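Local structure of PadR family transcriptional regulator (Streptococcus pneumoniae, 5ZQH) at residues Leu14-Leu27 with Arg62-Leu75. The protein is a PadR-family transcriptional regulator that probably binds DNA through a winged helix-turn-helix domain and so controls gene expression. Residues are numbered along the deposited sequence; the frame is centred on the assembly and turned at random.
Sequences LDMIGQKERYGYEL and RPSPDGPDRKYFSL
The Tyr23 ring is held on both faces and along one edge: Glu26 CG lies over the centre of one face, Arg70 CG over the other, 3.7 Å from the ring centroid, and the edge at CD2 points into the face of Tyr72. This T-shaped pair has planes 84° apart, with Tyr23 CD2 3.4 Å from Tyr72 CZ. Beneath the opposite face of Tyr72 lies the Arg62 guanidinium, whose NE donates in its own plane to Glu21 OE2 (3.1 Å, 163°); the carboxylate, turned nearly perpendicular, receives it from above. With CG anti to the backbone N (chi1 -158°) and the chain extended, Glu21 reaches across strand 69-75 to Arg62 on strand 57-63. Lys20 NZ stands at the Tyr72 edge, bonded to Glu21 O at 2.8 Å. Backbone bonds join Arg22 and Phe73 as an antiparallel hydrogen-bonded pair, Phe73 N to Arg22 O being 2.7 Å. Farther along, Ile17 CG2 packs on Leu75 CG (3.9 Å), and Leu75 CD1 rests on Gly18 CA (3.6 Å), while Phe73 continues inward to Leu48 of helix 45-53. Short strand 22-23 thus edges the hairpin of strands 57-63 and 69-75, the three-stranded sheet characteristic of a winged helix-turn-helix domain.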
# COMPACT_ATOMS: atom_id res chain seq x y z
N LEU A 14 -0.42 10.90 -8.33
CA LEU A 14 -0.41 10.59 -9.76
C LEU A 14 -1.77 10.81 -10.44
O LEU A 14 -1.83 11.42 -11.52
CB LEU A 14 0.08 9.15 -9.98
CG LEU A 14 1.38 8.78 -10.71
CD1 LEU A 14 2.41 9.91 -10.84
CD2 LEU A 14 2.01 7.54 -10.09
N ASP A 15 -2.85 10.34 -9.80
CA ASP A 15 -4.22 10.52 -10.29
C ASP A 15 -4.64 11.99 -10.36
O ASP A 15 -5.19 12.43 -11.36
CB ASP A 15 -5.22 9.70 -9.46
CG ASP A 15 -6.60 9.60 -10.10
OD1 ASP A 15 -6.71 9.02 -11.21
OD2 ASP A 15 -7.57 10.10 -9.50
N MET A 16 -4.35 12.74 -9.29
CA MET A 16 -4.64 14.17 -9.19
C MET A 16 -3.97 15.00 -10.29
O MET A 16 -4.59 15.90 -10.85
CB MET A 16 -4.27 14.72 -7.82
CG MET A 16 -5.25 14.35 -6.72
SD MET A 16 -4.66 14.86 -5.11
CE MET A 16 -6.01 14.29 -4.07
N ILE A 17 -2.71 14.67 -10.58
CA ILE A 17 -1.91 15.27 -11.66
C ILE A 17 -2.50 14.93 -13.04
O ILE A 17 -2.46 15.75 -13.96
CB ILE A 17 -0.42 14.88 -11.53
CG1 ILE A 17 0.24 15.65 -10.38
CG2 ILE A 17 0.37 15.12 -12.81
CD1 ILE A 17 1.46 14.97 -9.79
N GLY A 18 -3.06 13.72 -13.16
CA GLY A 18 -3.79 13.29 -14.36
C GLY A 18 -5.08 14.03 -14.64
O GLY A 18 -5.35 14.39 -15.80
N GLN A 19 -5.89 14.25 -13.59
CA GLN A 19 -7.16 14.98 -13.69
C GLN A 19 -6.94 16.43 -14.12
O GLN A 19 -7.57 16.92 -15.06
CB GLN A 19 -7.89 15.00 -12.34
CG GLN A 19 -8.28 13.65 -11.75
CD GLN A 19 -8.78 13.77 -10.31
OE1 GLN A 19 -9.10 14.88 -9.84
NE2 GLN A 19 -8.86 12.64 -9.61
N LYS A 20 -6.03 17.10 -13.41
CA LYS A 20 -5.68 18.50 -13.67
C LYS A 20 -4.21 18.74 -13.34
O LYS A 20 -3.72 18.38 -12.27
CB LYS A 20 -6.58 19.44 -12.85
CG LYS A 20 -6.52 20.89 -13.28
CD LYS A 20 -6.84 21.82 -12.12
CE LYS A 20 -6.41 23.25 -12.40
NZ LYS A 20 -4.93 23.46 -12.31
N GLU A 21 -3.53 19.36 -14.30
CA GLU A 21 -2.17 19.87 -14.17
C GLU A 21 -2.07 20.78 -12.93
O GLU A 21 -2.74 21.81 -12.87
CB GLU A 21 -1.85 20.65 -15.45
CG GLU A 21 -0.38 20.82 -15.77
CD GLU A 21 -0.17 21.42 -17.15
OE1 GLU A 21 -0.89 21.03 -18.10
OE2 GLU A 21 0.73 22.29 -17.28
N ARG A 22 -1.25 20.37 -11.96
CA ARG A 22 -1.16 21.06 -10.66
C ARG A 22 0.26 21.38 -10.21
O ARG A 22 1.18 20.60 -10.49
CB ARG A 22 -1.84 20.23 -9.57
CG ARG A 22 -3.35 20.40 -9.49
CD ARG A 22 -3.91 19.79 -8.21
NE ARG A 22 -5.37 19.84 -8.17
CZ ARG A 22 -6.18 18.86 -8.57
NH1 ARG A 22 -5.70 17.71 -9.05
NH2 ARG A 22 -7.49 19.03 -8.48
N TYR A 23 0.44 22.51 -9.52
CA TYR A 23 1.71 22.82 -8.86
C TYR A 23 1.73 22.37 -7.39
O TYR A 23 0.68 22.10 -6.80
CB TYR A 23 2.15 24.29 -9.06
CG TYR A 23 1.30 25.37 -8.42
CD1 TYR A 23 1.54 25.81 -7.11
CD2 TYR A 23 0.30 26.02 -9.15
CE1 TYR A 23 0.78 26.82 -6.53
CE2 TYR A 23 -0.47 27.04 -8.59
CZ TYR A 23 -0.23 27.43 -7.28
OH TYR A 23 -0.99 28.43 -6.72
N GLY A 24 2.94 22.28 -6.83
CA GLY A 24 3.20 21.75 -5.48
C GLY A 24 2.29 22.17 -4.34
O GLY A 24 1.80 21.33 -3.60
N TYR A 25 2.06 23.48 -4.21
CA TYR A 25 1.17 24.03 -3.17
C TYR A 25 -0.26 23.54 -3.33
O TYR A 25 -0.87 23.10 -2.35
CB TYR A 25 1.21 25.57 -3.16
CG TYR A 25 0.27 26.23 -2.15
CD1 TYR A 25 0.67 26.41 -0.82
CD2 TYR A 25 -1.00 26.69 -2.53
CE1 TYR A 25 -0.17 27.02 0.10
CE2 TYR A 25 -1.85 27.30 -1.61
CZ TYR A 25 -1.43 27.47 -0.30
OH TYR A 25 -2.25 28.07 0.62
N GLU A 26 -0.78 23.61 -4.55
CA GLU A 26 -2.17 23.25 -4.79
C GLU A 26 -2.44 21.74 -4.71
O GLU A 26 -3.56 21.34 -4.39
CB GLU A 26 -2.77 23.92 -6.04
CG GLU A 26 -2.17 23.57 -7.39
CD GLU A 26 -2.83 24.32 -8.54
OE1 GLU A 26 -3.09 25.54 -8.40
OE2 GLU A 26 -3.09 23.70 -9.59
N LEU A 27 -1.41 20.93 -4.94
CA LEU A 27 -1.48 19.47 -4.74
C LEU A 27 -1.63 19.09 -3.27
O LEU A 27 -2.45 18.23 -2.94
CB LEU A 27 -0.29 18.74 -5.37
CG LEU A 27 -0.53 18.07 -6.73
CD1 LEU A 27 0.79 17.91 -7.48
CD2 LEU A 27 -1.25 16.73 -6.60
N ARG A 62 4.84 28.01 -15.60
CA ARG A 62 3.76 28.80 -16.23
C ARG A 62 2.94 29.61 -15.19
O ARG A 62 2.99 29.29 -13.99
CB ARG A 62 2.88 27.92 -17.15
CG ARG A 62 2.00 26.87 -16.51
CD ARG A 62 0.91 26.44 -17.48
NE ARG A 62 0.11 25.30 -17.03
CZ ARG A 62 -1.05 25.39 -16.36
NH1 ARG A 62 -1.57 26.56 -16.02
NH2 ARG A 62 -1.70 24.28 -16.03
N PRO A 63 2.20 30.67 -15.64
CA PRO A 63 1.54 31.55 -14.67
C PRO A 63 0.33 30.96 -13.94
O PRO A 63 -0.62 30.51 -14.58
CB PRO A 63 1.12 32.77 -15.52
CG PRO A 63 1.88 32.66 -16.80
CD PRO A 63 2.04 31.19 -17.02
N SER A 64 0.39 30.98 -12.61
CA SER A 64 -0.73 30.61 -11.74
C SER A 64 -1.90 31.63 -11.86
O SER A 64 -1.71 32.70 -12.46
CB SER A 64 -0.24 30.44 -10.29
OG SER A 64 0.17 31.68 -9.72
N PRO A 65 -3.11 31.32 -11.30
CA PRO A 65 -4.26 32.19 -11.58
C PRO A 65 -4.16 33.62 -11.03
O PRO A 65 -4.91 34.49 -11.46
CB PRO A 65 -5.44 31.44 -10.93
CG PRO A 65 -4.97 30.04 -10.74
CD PRO A 65 -3.50 30.19 -10.44
N ASP A 66 -3.24 33.85 -10.10
CA ASP A 66 -2.97 35.20 -9.58
C ASP A 66 -1.95 35.97 -10.42
O ASP A 66 -1.91 37.20 -10.37
CB ASP A 66 -2.55 35.17 -8.11
CG ASP A 66 -3.60 34.56 -7.21
OD1 ASP A 66 -3.62 33.32 -7.08
OD2 ASP A 66 -4.42 35.33 -6.65
N GLY A 67 -1.12 35.24 -11.17
CA GLY A 67 -0.05 35.86 -11.96
C GLY A 67 1.45 35.68 -11.75
O GLY A 67 2.23 36.16 -12.57
N PRO A 68 1.86 35.00 -10.64
CA PRO A 68 3.20 34.41 -10.47
C PRO A 68 3.40 33.04 -11.10
O PRO A 68 2.49 32.20 -11.08
CB PRO A 68 3.34 34.31 -8.95
CG PRO A 68 2.53 35.45 -8.44
CD PRO A 68 1.34 35.50 -9.35
N ASP A 69 4.59 32.84 -11.67
CA ASP A 69 4.98 31.58 -12.29
C ASP A 69 5.20 30.49 -11.25
O ASP A 69 5.96 30.67 -10.28
CB ASP A 69 6.24 31.75 -13.15
CG ASP A 69 5.95 32.30 -14.54
OD1 ASP A 69 4.77 32.29 -14.98
OD2 ASP A 69 6.91 32.73 -15.21
N ARG A 70 4.52 29.36 -11.46
CA ARG A 70 4.67 28.19 -10.61
C ARG A 70 5.05 27.00 -11.49
O ARG A 70 4.80 27.01 -12.70
CB ARG A 70 3.37 27.92 -9.84
CG ARG A 70 3.04 28.93 -8.74
CD ARG A 70 3.84 28.70 -7.46
NE ARG A 70 3.83 29.87 -6.58
CZ ARG A 70 4.66 30.91 -6.69
NH1 ARG A 70 5.59 30.96 -7.63
NH2 ARG A 70 4.56 31.92 -5.83
N LYS A 71 5.66 25.99 -10.88
CA LYS A 71 6.04 24.76 -11.58
C LYS A 71 4.87 23.77 -11.58
O LYS A 71 4.63 23.07 -10.60
CB LYS A 71 7.28 24.14 -10.94
CG LYS A 71 7.95 23.09 -11.81
CD LYS A 71 8.81 22.13 -11.00
CE LYS A 71 10.29 22.47 -11.09
NZ LYS A 71 11.09 21.26 -10.80
N TYR A 72 4.15 23.72 -12.71
CA TYR A 72 3.01 22.82 -12.87
C TYR A 72 3.46 21.42 -13.28
O TYR A 72 4.24 21.24 -14.21
CB TYR A 72 2.03 23.37 -13.91
CG TYR A 72 1.08 24.42 -13.37
CD1 TYR A 72 1.42 25.77 -13.38
CD2 TYR A 72 -0.18 24.05 -12.88
CE1 TYR A 72 0.55 26.74 -12.91
CE2 TYR A 72 -1.06 25.01 -12.39
CZ TYR A 72 -0.69 26.36 -12.41
OH TYR A 72 -1.56 27.31 -11.93
N PHE A 73 2.95 20.42 -12.55
CA PHE A 73 3.22 19.03 -12.84
C PHE A 73 2.11 18.41 -13.69
O PHE A 73 0.93 18.55 -13.37
CB PHE A 73 3.43 18.23 -11.55
CG PHE A 73 4.59 18.71 -10.72
CD1 PHE A 73 5.91 18.41 -11.09
CD2 PHE A 73 4.37 19.46 -9.56
CE1 PHE A 73 6.98 18.86 -10.32
CE2 PHE A 73 5.44 19.90 -8.79
CZ PHE A 73 6.74 19.60 -9.17
N SER A 74 2.51 17.74 -14.77
CA SER A 74 1.61 16.98 -15.65
C SER A 74 2.20 15.59 -15.91
O SER A 74 3.43 15.41 -15.85
CB SER A 74 1.39 17.72 -16.96
OG SER A 74 2.63 17.99 -17.60
N LEU A 75 1.34 14.62 -16.21
CA LEU A 75 1.78 13.24 -16.45
C LEU A 75 2.55 13.04 -17.76
O LEU A 75 2.20 13.59 -18.80
CB LEU A 75 0.58 12.28 -16.40
CG LEU A 75 -0.13 11.95 -15.09
CD1 LEU A 75 -1.26 10.98 -15.38
CD2 LEU A 75 0.80 11.36 -14.03